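PDB 5N5D: methyltransferase from Streptomyces regensis, which binds S-adenosylmethionine and, as an O-methyltransferase of tomaymycin biosynthesis, probably transfers its methyl group to a hydroxyl of the antibiotic's precursor. Local coordinates for residues A[91-95]-A[96-100]; A[127-131]-A[132-136]; A[144-147]-A[148-151]; A[159-162]-A[163-166]; A[185-188]-A[189-193]. All coordinates share one frame; numbering follows the deposited sequence.

Interaction 1: A[91-95]-A[96-100]; sequences TIEWE and RSFAE. With SAM (S-adenosylmethionine), chain H.
The Phe98 ring carries Glu95 on one face: in the conformer described here, one of two, Glu95 CG lies 3.6 Å from the ring centroid, almost on the ring normal, a CH-pi contact. SAM O3' sits at the ring's edge. The carboxylate of Glu93 crosses the ring at an angle, the two planes 54° apart, with Glu93 OE2 3.6 Å from Phe98 CD2. Phe71 and Phe38 also meet this ring. In this conformer the Glu95 methylene reaches the face because its CG stands anti to the backbone N (chi1 -167°). This is the strand-to-helix turn of a Rossmann-like methyltransferase, where an acidic residue ending strand 88-93 grips the ribose of SAM. Glu93 does so with both oxygens. SAM O3' donates to Glu93 OE1 at 2.7 Å, and SAM O2' donates to Glu93 OE2 at 2.6 Å. Glu93 OE2 also accepts Glu95 N at 2.9 Å, on its anti side, while Phe71 N donates to Glu93 OE1. These bonds fix the rotation of the carboxylate. Glu95 is the N-cap residue of helix 96-108, and Ala99 N donates to Glu95 O at 3.1 Å. Water 1 accepts from Arg96 N and gives a weak bond to Trp94 O.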
# COMPACT_ATOMS: atom_id res chain seq x y z
N THR A 91 -20.22 7.59 3.69
CA THR A 91 -20.20 6.14 3.55
C THR A 91 -21.60 5.62 3.25
O THR A 91 -22.60 6.16 3.73
CB THR A 91 -19.61 5.47 4.81
OG1 THR A 91 -19.48 4.07 4.58
CG2 THR A 91 -20.45 5.76 6.05
N ILE A 92 -21.65 4.56 2.43
CA ILE A 92 -22.89 4.02 1.88
C ILE A 92 -23.02 2.56 2.26
O ILE A 92 -22.08 1.77 2.10
CB ILE A 92 -22.93 4.14 0.34
CG1 ILE A 92 -22.70 5.59 -0.10
CG2 ILE A 92 -24.26 3.60 -0.18
CD1 ILE A 92 -22.52 5.75 -1.60
N GLU A 93 -24.22 2.17 2.69
CA GLU A 93 -24.51 0.79 3.07
C GLU A 93 -25.95 0.43 2.70
O GLU A 93 -26.87 1.18 3.03
CB GLU A 93 -24.28 0.59 4.57
CG GLU A 93 -24.76 -0.76 5.12
CD GLU A 93 -24.15 -1.92 4.39
OE1 GLU A 93 -22.91 -1.92 4.20
OE2 GLU A 93 -24.90 -2.84 3.99
N TRP A 94 -26.13 -0.73 2.07
CA TRP A 94 -27.44 -1.17 1.61
C TRP A 94 -28.32 -1.68 2.75
O TRP A 94 -29.54 -1.48 2.71
CB TRP A 94 -27.25 -2.25 0.53
CG TRP A 94 -28.44 -3.11 0.26
CD1 TRP A 94 -28.56 -4.44 0.56
CD2 TRP A 94 -29.66 -2.73 -0.38
NE1 TRP A 94 -29.79 -4.90 0.14
CE2 TRP A 94 -30.48 -3.87 -0.43
CE3 TRP A 94 -30.14 -1.53 -0.91
CZ2 TRP A 94 -31.75 -3.85 -1.00
CZ3 TRP A 94 -31.41 -1.51 -1.47
CH2 TRP A 94 -32.20 -2.66 -1.51
N GLU A 95 -27.74 -2.33 3.76
CA GLU A 95 -28.51 -2.95 4.83
C GLU A 95 -28.63 -1.98 6.00
O GLU A 95 -27.63 -1.62 6.62
CB GLU A 95 -27.84 -4.25 5.27
CG GLU A 95 -28.69 -5.13 6.16
CD GLU A 95 -29.92 -5.67 5.45
OE1 GLU A 95 -31.05 -5.31 5.85
OE2 GLU A 95 -29.76 -6.46 4.50
N ARG A 96 -29.87 -1.58 6.32
CA ARG A 96 -30.06 -0.59 7.38
C ARG A 96 -29.52 -1.09 8.72
O ARG A 96 -28.92 -0.32 9.48
CB ARG A 96 -31.53 -0.22 7.51
CG ARG A 96 -31.79 0.84 8.58
CD ARG A 96 -33.18 1.42 8.48
NE ARG A 96 -33.40 2.10 7.20
CZ ARG A 96 -32.95 3.31 6.91
NH1 ARG A 96 -32.26 4.01 7.81
NH2 ARG A 96 -33.20 3.84 5.72
N SER A 97 -29.73 -2.37 9.04
CA SER A 97 -29.30 -2.88 10.34
C SER A 97 -27.78 -2.79 10.49
O SER A 97 -27.28 -2.50 11.58
CB SER A 97 -29.77 -4.33 10.52
OG SER A 97 -29.17 -5.19 9.57
N PHE A 98 -27.04 -3.06 9.41
CA PHE A 98 -25.59 -2.89 9.44
C PHE A 98 -25.23 -1.43 9.67
O PHE A 98 -24.40 -1.10 10.53
CB PHE A 98 -24.94 -3.39 8.14
CG PHE A 98 -25.22 -4.83 7.80
CD1 PHE A 98 -25.87 -5.68 8.69
CD2 PHE A 98 -24.81 -5.34 6.58
CE1 PHE A 98 -26.12 -7.00 8.35
CE2 PHE A 98 -25.06 -6.65 6.23
CZ PHE A 98 -25.71 -7.49 7.12
N ALA A 99 -25.85 -0.54 8.90
CA ALA A 99 -25.54 0.88 9.01
C ALA A 99 -25.83 1.40 10.42
O ALA A 99 -25.10 2.26 10.93
CB ALA A 99 -26.34 1.67 7.98
N GLU A 100 -26.89 0.90 11.05
CA GLU A 100 -27.21 1.33 12.41
C GLU A 100 -26.16 0.84 13.40
O GLU A 100 -25.79 1.56 14.33
CB GLU A 100 -28.60 0.82 12.80
CG GLU A 100 -29.74 1.52 12.07
CD GLU A 100 -31.11 0.94 12.38
OE1 GLU A 100 -31.18 -0.15 12.98
OE2 GLU A 100 -32.13 1.58 12.03
N SAM H . -15.82 -1.87 4.34
CA SAM H . -16.24 -2.74 5.45
C SAM H . -15.05 -2.97 6.44
O SAM H . -13.94 -3.21 5.92
OXT SAM H . -15.29 -2.90 7.66
CB SAM H . -16.76 -4.10 4.92
CG SAM H . -17.76 -3.92 3.78
SD SAM H . -18.44 -5.54 3.38
CE SAM H . -17.08 -6.26 2.52
C5' SAM H . -19.52 -5.19 1.95
C4' SAM H . -20.73 -4.37 2.33
O4' SAM H . -21.36 -3.82 1.14
C3' SAM H . -21.82 -5.14 3.09
O3' SAM H . -22.09 -4.48 4.32
C2' SAM H . -23.01 -5.15 2.12
O2' SAM H . -24.27 -5.08 2.78
C1' SAM H . -22.76 -3.86 1.33
N9 SAM H . -23.40 -3.81 0.02
C8 SAM H . -23.54 -4.83 -0.88
N7 SAM H . -24.10 -4.47 -2.01
C5 SAM H . -24.35 -3.12 -1.83
C6 SAM H . -24.91 -2.14 -2.68
N6 SAM H . -25.36 -2.40 -3.92
N1 SAM H . -25.00 -0.88 -2.21
C2 SAM H . -24.56 -0.62 -0.97
N3 SAM H . -24.01 -1.46 -0.09
C4 SAM H . -23.93 -2.70 -0.58
O HOH W 1 -32.25 -2.28 4.74

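Interaction 2: A[127-131]-A[132-136]; sequences PTLDR and PGTAP
Leu129 meets Thr134 first. Its CB lies 3.9 Å from Thr134 CG2, and the same methyl is 3.5 Å from Leu129 O. Thr134 CG2 is turned anti to the backbone N, which brings it onto Leu129. Both side chains also pack on Val90 of strand 88-93. An alanine in place of Thr134 would lack CG2 and OG1, and would probably leave a gap beside Leu129 and Val90. Asp130 is the centre of an inverse gamma turn, closed by a weak bond from Arg131 N to Leu129 O. Its carboxylate meets Ala135 only loosely, with OD1 4.3 Å from Ala135 CB. OD2 makes a salt bridge with Lys158. Arg131 runs its aliphatic part across Thr134, with CG 3.8 Å from Thr134 OG1. Its carbonyl does the polar work: Thr134 N donates to Arg131 O at 3.1 Å, and Ala135 N adds a weak bond to the same oxygen at 3.2 Å. Gly133 has a positive phi of 85°, where a side chain would press on the preceding carbonyl. The 131-134 bond closes a beta turn with Pro132 and Gly133 at its corners, in the loop that leads from helix 122-125 to strand 139-142.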
# COMPACT_ATOMS: atom_id res chain seq x y z
N PRO A 127 -25.11 9.23 -7.45
CA PRO A 127 -25.40 10.48 -8.19
C PRO A 127 -25.83 11.63 -7.30
O PRO A 127 -25.61 12.79 -7.67
CB PRO A 127 -26.52 10.06 -9.17
CG PRO A 127 -26.98 8.73 -8.73
CD PRO A 127 -25.86 8.08 -7.99
N THR A 128 -26.42 11.35 -6.13
CA THR A 128 -26.85 12.41 -5.23
C THR A 128 -25.69 13.09 -4.52
O THR A 128 -25.90 14.11 -3.86
CB THR A 128 -27.82 11.87 -4.16
OG1 THR A 128 -27.09 11.17 -3.14
CG2 THR A 128 -28.85 10.92 -4.78
N LEU A 129 -24.49 12.54 -4.63
CA LEU A 129 -23.31 13.09 -3.97
C LEU A 129 -22.56 14.08 -4.84
O LEU A 129 -21.61 14.71 -4.35
CB LEU A 129 -22.37 11.95 -3.56
CG LEU A 129 -22.99 10.86 -2.67
CD1 LEU A 129 -21.93 9.86 -2.27
CD2 LEU A 129 -23.67 11.45 -1.43
N ASP A 130 -22.94 14.24 -6.10
CA ASP A 130 -22.25 15.17 -6.99
C ASP A 130 -22.80 16.56 -6.73
O ASP A 130 -23.62 17.10 -7.48
CB ASP A 130 -22.42 14.73 -8.45
CG ASP A 130 -21.40 15.37 -9.37
OD1 ASP A 130 -20.61 16.22 -8.90
OD2 ASP A 130 -21.39 15.02 -10.57
N ARG A 131 -22.35 17.16 -5.63
CA ARG A 131 -22.86 18.45 -5.21
C ARG A 131 -21.79 19.17 -4.40
O ARG A 131 -20.95 18.52 -3.76
CB ARG A 131 -24.13 18.28 -4.37
CG ARG A 131 -23.91 17.52 -3.08
CD ARG A 131 -25.21 17.20 -2.39
NE ARG A 131 -26.01 18.41 -2.16
CZ ARG A 131 -27.23 18.41 -1.65
NH1 ARG A 131 -27.81 17.27 -1.30
NH2 ARG A 131 -27.88 19.56 -1.49
N PRO A 132 -21.81 20.51 -4.40
CA PRO A 132 -20.82 21.25 -3.60
C PRO A 132 -20.88 20.86 -2.13
O PRO A 132 -21.96 20.59 -1.59
CB PRO A 132 -21.22 22.72 -3.81
CG PRO A 132 -22.04 22.73 -5.04
CD PRO A 132 -22.72 21.40 -5.13
N GLY A 133 -19.72 20.84 -1.49
CA GLY A 133 -19.62 20.45 -0.10
C GLY A 133 -19.52 18.96 0.14
O GLY A 133 -19.18 18.56 1.26
N THR A 134 -19.82 18.14 -0.86
CA THR A 134 -19.64 16.69 -0.76
C THR A 134 -18.55 16.24 -1.73
O THR A 134 -17.49 15.79 -1.29
CB THR A 134 -20.97 15.98 -1.03
OG1 THR A 134 -21.94 16.40 -0.06
CG2 THR A 134 -20.80 14.46 -0.96
N ALA A 135 -18.79 16.34 -3.03
CA ALA A 135 -17.71 16.22 -3.99
C ALA A 135 -16.95 17.54 -4.08
O ALA A 135 -17.52 18.61 -3.81
CB ALA A 135 -18.25 15.84 -5.36
N PRO A 136 -15.66 17.51 -4.46
CA PRO A 136 -14.87 16.35 -4.84
C PRO A 136 -14.23 15.62 -3.67
O PRO A 136 -13.81 16.25 -2.69
CB PRO A 136 -13.79 16.96 -5.73
CG PRO A 136 -13.55 18.30 -5.12
CD PRO A 136 -14.89 18.76 -4.60

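Interaction 3: A[144-147]-A[148-151]; sequences ANKP and DIPE. With SAM (S-adenosylmethionine), chain H; SO4 (sulfate ion), chain J.
Asn145 and Asp148 make a side-chain hydrogen bond beside the turn: Asn145 ND2 donates to Asp148 OD2 at 2.9 Å. The acceptor lies in the amide plane of Asn145, the donor stands above the carboxylate plane, and the two planes are 86° apart. Asn145 CG sits between the backbone N and the carbonyl carbon (chi1 57°), which brings the amide alongside Asp148. The other end of this amide, OD1, is bonded to Tyr152 OH, so the group is held at both ends. In the backbone, Ile149 N donates to Lys146 O at 3.1 Å from above the carbonyl plane. That bond closes a type I beta turn from Lys146 to Ile149, which leads from strand 139-142 into helix 149-158 of the Rossmann-like fold. Asp148 is the N-cap residue, although its side chain makes no capping bond. Lys146 and Ile149 run side by side, with Lys146 CB 4.0 Å from Ile149 CD1, and Pro150 CD rests 3.5 Å from Pro147 O. The SAM contacts lie just before the turn. Ala144 and Asn145 line the SAM pocket, where Asn145 OD1 is 3.3 Å from SAM N6 and Ala144 CA is 3.4 Å from SAM O4'. A sulfate, probably from the crystallisation liquor, lies beside Lys146 N and the Pro147 ring, with Pro147 CD 3.3 Å from sulfate O4.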
# COMPACT_ATOMS: atom_id res chain seq x y z
N ALA A 144 -17.89 -2.95 -1.66
CA ALA A 144 -19.27 -3.41 -1.57
C ALA A 144 -19.43 -4.65 -2.45
O ALA A 144 -18.64 -5.59 -2.34
CB ALA A 144 -20.23 -2.29 -1.97
N ASN A 145 -20.44 -4.67 -3.31
CA ASN A 145 -20.65 -5.80 -4.20
C ASN A 145 -19.74 -5.69 -5.41
O ASN A 145 -19.48 -4.60 -5.92
CB ASN A 145 -22.11 -5.86 -4.62
CG ASN A 145 -22.58 -4.60 -5.29
OD1 ASN A 145 -22.34 -3.49 -4.81
ND2 ASN A 145 -23.24 -4.76 -6.43
N LYS A 146 -19.27 -6.84 -5.89
CA LYS A 146 -18.23 -6.83 -6.92
C LYS A 146 -18.76 -6.61 -8.34
O LYS A 146 -18.05 -5.98 -9.15
CB LYS A 146 -17.43 -8.13 -6.83
CG LYS A 146 -16.59 -8.20 -5.56
CD LYS A 146 -16.21 -9.61 -5.18
CE LYS A 146 -15.30 -9.62 -3.96
NZ LYS A 146 -15.90 -8.93 -2.77
N PRO A 147 -19.96 -7.08 -8.71
CA PRO A 147 -20.42 -6.84 -10.09
C PRO A 147 -20.48 -5.37 -10.48
O PRO A 147 -20.32 -5.06 -11.67
CB PRO A 147 -21.82 -7.48 -10.10
CG PRO A 147 -21.72 -8.57 -9.10
CD PRO A 147 -20.84 -8.02 -8.00
N ASP A 148 -20.71 -4.46 -9.54
CA ASP A 148 -20.86 -3.05 -9.86
C ASP A 148 -19.56 -2.26 -9.76
O ASP A 148 -19.58 -1.03 -9.91
CB ASP A 148 -21.91 -2.42 -8.95
CG ASP A 148 -23.32 -2.86 -9.31
OD1 ASP A 148 -23.59 -3.16 -10.49
OD2 ASP A 148 -24.17 -2.88 -8.40
N ILE A 149 -18.42 -2.92 -9.54
CA ILE A 149 -17.14 -2.22 -9.40
C ILE A 149 -16.87 -1.32 -10.61
O ILE A 149 -16.44 -0.17 -10.41
CB ILE A 149 -16.00 -3.22 -9.15
CG1 ILE A 149 -16.11 -3.74 -7.72
CG2 ILE A 149 -14.64 -2.57 -9.36
CD1 ILE A 149 -15.18 -4.88 -7.39
N PRO A 150 -17.11 -1.75 -11.85
CA PRO A 150 -16.87 -0.81 -12.97
C PRO A 150 -17.64 0.49 -12.84
O PRO A 150 -17.09 1.57 -13.08
CB PRO A 150 -17.30 -1.63 -14.20
CG PRO A 150 -17.12 -3.04 -13.79
CD PRO A 150 -17.49 -3.08 -12.33
N GLU A 151 -18.92 0.40 -12.46
CA GLU A 151 -19.76 1.58 -12.28
C GLU A 151 -19.34 2.38 -11.05
O GLU A 151 -19.40 3.61 -11.05
CB GLU A 151 -21.22 1.14 -12.17
CG GLU A 151 -21.82 0.61 -13.49
CD GLU A 151 -21.38 -0.81 -13.87
OE1 GLU A 151 -20.90 -1.58 -13.01
OE2 GLU A 151 -21.53 -1.16 -15.06
N SAM H . -15.82 -1.87 4.34
CA SAM H . -16.24 -2.74 5.45
C SAM H . -15.05 -2.97 6.44
O SAM H . -13.94 -3.21 5.92
OXT SAM H . -15.29 -2.90 7.66
CB SAM H . -16.76 -4.10 4.92
CG SAM H . -17.76 -3.92 3.78
SD SAM H . -18.44 -5.54 3.38
CE SAM H . -17.08 -6.26 2.52
C5' SAM H . -19.52 -5.19 1.95
C4' SAM H . -20.73 -4.37 2.33
O4' SAM H . -21.36 -3.82 1.14
C3' SAM H . -21.82 -5.14 3.09
O3' SAM H . -22.09 -4.48 4.32
C2' SAM H . -23.01 -5.15 2.12
O2' SAM H . -24.27 -5.08 2.78
C1' SAM H . -22.76 -3.86 1.33
N9 SAM H . -23.40 -3.81 0.02
C8 SAM H . -23.54 -4.83 -0.88
N7 SAM H . -24.10 -4.47 -2.01
C5 SAM H . -24.35 -3.12 -1.83
C6 SAM H . -24.91 -2.14 -2.68
N6 SAM H . -25.36 -2.40 -3.92
N1 SAM H . -25.00 -0.88 -2.21
C2 SAM H . -24.56 -0.62 -0.97
N3 SAM H . -24.01 -1.46 -0.09
C4 SAM H . -23.93 -2.70 -0.58
S SO4 J . -20.74 -9.72 -4.29
O1 SO4 J . -20.48 -11.16 -4.29
O2 SO4 J . -21.11 -9.30 -2.94
O3 SO4 J . -19.54 -9.02 -4.71
O4 SO4 J . -21.84 -9.43 -5.21

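Interaction 4: A[159-162]-A[163-166]; sequences LSRP and GAVV
A type II beta turn from Arg161 to Ala164 joins these residues, with Pro162 and Gly163 at its corners. Ala164 N donates to Arg161 O at 3.0 Å. The N-H...O angle is 157°, and the donor is tilted from the carbonyl plane. Pro162 suits the first corner, since its ring keeps phi near -57°. Gly163 takes the second corner with a positive phi of 96°. A side chain there would clash with Pro162 O, so the backbone calls for glycine. Its carbonyl accepts a hydrogen bond from Arg60 NH1. The turn links helix 149-158 to strand 165-169 and forms part of the right-handed crossover of the Rossmann-like fold, in which strands 139-142 and 165-169 run parallel. Gly163 and Ala164 also bond through their backbones to Val224 of strand 217-224, so the turn is tied to the neighbouring antiparallel strand.

Ser160 and Ala164 meet beside the turn. Ala164 CB packs on Ser160 CB at 3.5 Å and lies 3.2 Å from Arg161 O. Ser160 OG is 3.8 Å from Ala164 CB. The hydroxyl's polar partner is Ala156 O, one turn back near the end of the helix. The Arg161 side chain only grazes Ala164, with CG 4.3 Å from Ala164 CB. Its NH2 forms a long, weak ion pair with Asp138 OD1. Beyond the turn, Val165, in the conformer described, packs on Leu59 of the second subunit.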
# COMPACT_ATOMS: atom_id res chain seq x y z
N LEU A 159 -16.68 11.83 -9.14
CA LEU A 159 -16.83 12.48 -7.85
C LEU A 159 -15.50 12.87 -7.22
O LEU A 159 -15.50 13.38 -6.09
CB LEU A 159 -17.59 11.57 -6.88
CG LEU A 159 -19.02 11.19 -7.28
CD1 LEU A 159 -19.56 10.10 -6.36
CD2 LEU A 159 -19.92 12.41 -7.24
N SER A 160 -14.38 12.65 -7.90
CA SER A 160 -13.09 12.98 -7.31
C SER A 160 -12.38 14.04 -8.14
O SER A 160 -13.02 14.90 -8.75
CB SER A 160 -12.23 11.73 -7.13
OG SER A 160 -11.87 11.14 -8.36
N ARG A 161 -11.05 14.00 -8.16
CA ARG A 161 -10.25 15.11 -8.63
C ARG A 161 -8.87 14.58 -8.97
O ARG A 161 -8.49 13.50 -8.51
CB ARG A 161 -10.15 16.21 -7.56
CG ARG A 161 -9.64 15.69 -6.22
CD ARG A 161 -9.84 16.68 -5.10
NE ARG A 161 -9.18 17.96 -5.36
CZ ARG A 161 -9.15 18.97 -4.49
NH1 ARG A 161 -8.54 20.10 -4.81
NH2 ARG A 161 -9.73 18.85 -3.30
N PRO A 162 -8.09 15.31 -9.77
CA PRO A 162 -6.70 14.90 -9.97
C PRO A 162 -5.98 14.81 -8.63
O PRO A 162 -6.11 15.68 -7.77
CB PRO A 162 -6.13 16.01 -10.86
CG PRO A 162 -7.32 16.57 -11.55
CD PRO A 162 -8.43 16.51 -10.55
N GLY A 163 -5.22 13.73 -8.46
CA GLY A 163 -4.55 13.44 -7.21
C GLY A 163 -5.31 12.50 -6.31
O GLY A 163 -4.73 11.96 -5.36
N ALA A 164 -6.60 12.28 -6.58
CA ALA A 164 -7.39 11.41 -5.72
C ALA A 164 -6.89 9.97 -5.78
O ALA A 164 -6.41 9.48 -6.81
CB ALA A 164 -8.86 11.46 -6.13
N VAL A 165 -7.04 9.28 -4.65
CA VAL A 165 -6.66 7.88 -4.52
C VAL A 165 -7.94 7.05 -4.46
O VAL A 165 -8.87 7.37 -3.71
CB VAL A 165 -5.80 7.64 -3.27
CG1 VAL A 165 -5.15 6.25 -3.32
CG2 VAL A 165 -4.74 8.73 -3.14
N VAL A 166 -7.98 5.98 -5.25
CA VAL A 166 -9.09 5.04 -5.26
C VAL A 166 -8.53 3.68 -4.87
O VAL A 166 -7.58 3.20 -5.50
CB VAL A 166 -9.79 4.99 -6.62
CG1 VAL A 166 -10.97 4.03 -6.58
CG2 VAL A 166 -10.23 6.36 -7.05

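Interaction 5: A[185-188]-A[189-193]; sequences AGVQ and GVRRF
Arg191 starts over the preceding turn of helix, with CB 3.6 Å from Val187 O. Its CG comes closer, 3.3 Å from Val187 O, since it stands beside the backbone N (chi1 -72°). CD then passes Val187 CG1 at 4.1 Å, the two side chains pointing the same way. The chain bends at chi3, and NE donates to water 2 at 2.9 Å. Gln188 OE1 lies at the edge of the guanidinium, 4.0 Å from Arg191 NE, and may take a weak bond from the same water. The amide and guanidinium planes are 56° apart. At the tip, Arg191 NH1 donates to Val177 O, while Gln188 NE2 is held by His182 O and Pro180 O. A leucine in place of Arg191 would probably leave Val177 O without this donor and water 2 without the NE-H. The helix backbone is regular, with Arg191 N donating to Val187 O at 3.0 Å and Arg192 N to Gln188 O at 2.8 Å. Arg191 also packs on Tyr16 of the second subunit. Helix 185-198 turns Val190 and Phe193 onto Ile149 of helix 149-158, and Arg192 onto Pro150, so it lies against that helix.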
# COMPACT_ATOMS: atom_id res chain seq x y z
N ALA A 185 -20.61 -12.82 -12.21
CA ALA A 185 -20.67 -11.39 -12.52
C ALA A 185 -19.63 -10.60 -11.74
O ALA A 185 -19.14 -9.57 -12.22
CB ALA A 185 -22.07 -10.86 -12.23
N GLY A 186 -19.30 -11.04 -10.52
CA GLY A 186 -18.27 -10.36 -9.76
C GLY A 186 -16.91 -10.48 -10.42
O GLY A 186 -16.18 -9.49 -10.55
N VAL A 187 -16.56 -11.68 -10.87
CA VAL A 187 -15.31 -11.88 -11.59
C VAL A 187 -15.28 -11.00 -12.83
O VAL A 187 -14.29 -10.31 -13.11
CB VAL A 187 -15.12 -13.36 -11.96
CG1 VAL A 187 -13.89 -13.55 -12.84
CG2 VAL A 187 -15.01 -14.22 -10.71
N GLN A 188 -16.38 -10.99 -13.58
CA GLN A 188 -16.40 -10.20 -14.80
C GLN A 188 -16.37 -8.70 -14.50
O GLN A 188 -15.80 -7.93 -15.28
CB GLN A 188 -17.63 -10.56 -15.64
CG GLN A 188 -17.56 -11.97 -16.24
CD GLN A 188 -16.34 -12.19 -17.14
OE1 GLN A 188 -15.90 -11.28 -17.85
NE2 GLN A 188 -15.79 -13.41 -17.11
N GLY A 189 -16.94 -8.29 -13.37
CA GLY A 189 -16.86 -6.88 -12.98
C GLY A 189 -15.44 -6.45 -12.65
O GLY A 189 -15.01 -5.36 -13.05
N VAL A 190 -14.70 -7.28 -11.92
CA VAL A 190 -13.32 -6.95 -11.60
C VAL A 190 -12.48 -6.93 -12.86
O VAL A 190 -11.62 -6.06 -13.03
CB VAL A 190 -12.77 -7.94 -10.55
CG1 VAL A 190 -11.27 -7.71 -10.32
CG2 VAL A 190 -13.53 -7.78 -9.23
N ARG A 191 -12.72 -7.87 -13.77
CA ARG A 191 -11.98 -7.88 -15.04
C ARG A 191 -12.29 -6.62 -15.84
O ARG A 191 -11.38 -5.96 -16.36
CB ARG A 191 -12.33 -9.13 -15.83
CG ARG A 191 -11.74 -10.42 -15.25
CD ARG A 191 -12.16 -11.64 -16.06
NE ARG A 191 -11.89 -11.50 -17.49
CZ ARG A 191 -10.73 -11.78 -18.07
NH1 ARG A 191 -9.69 -12.20 -17.37
NH2 ARG A 191 -10.60 -11.62 -19.38
N ARG A 192 -13.58 -6.28 -15.96
CA ARG A 192 -13.97 -5.07 -16.68
C ARG A 192 -13.28 -3.84 -16.09
O ARG A 192 -12.83 -2.96 -16.82
CB ARG A 192 -15.49 -4.92 -16.62
CG ARG A 192 -16.08 -3.67 -17.27
CD ARG A 192 -16.42 -3.90 -18.72
NE ARG A 192 -15.21 -3.99 -19.53
CZ ARG A 192 -14.60 -2.96 -20.11
NH1 ARG A 192 -13.50 -3.16 -20.82
NH2 ARG A 192 -15.08 -1.72 -19.98
N PHE A 193 -13.19 -3.79 -14.76
CA PHE A 193 -12.57 -2.65 -14.09
C PHE A 193 -11.09 -2.54 -14.45
O PHE A 193 -10.59 -1.45 -14.75
CB PHE A 193 -12.78 -2.82 -12.58
CG PHE A 193 -11.85 -2.01 -11.71
CD1 PHE A 193 -11.80 -0.63 -11.81
CD2 PHE A 193 -11.06 -2.64 -10.77
CE1 PHE A 193 -10.95 0.10 -10.99
CE2 PHE A 193 -10.22 -1.92 -9.94
CZ PHE A 193 -10.16 -0.55 -10.06
O HOH W 2 -13.28 -9.84 -19.45

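In the fold
All five contacts are local and follow one another along the chain, so none nests in or crosses another. Interaction 1 closes the turn from strand 88-93 into helix 96-108. Interaction 2 closes a turn within the loop from helix 122-125 to strand 139-142, and Leu129 there touches Ile92. Interaction 3 turns strand 139-142 into helix 149-158; it shares SAM with interaction 1, their centres about 17 Å apart. Interaction 4 closes the turn from that helix into strand 165-169, and its Leu159 packs on Asp130 of interaction 2. Interaction 5 lies within helix 185-198 and touches interaction 3, centres about 8 Å apart, through Pro147, Ile149 and Pro150.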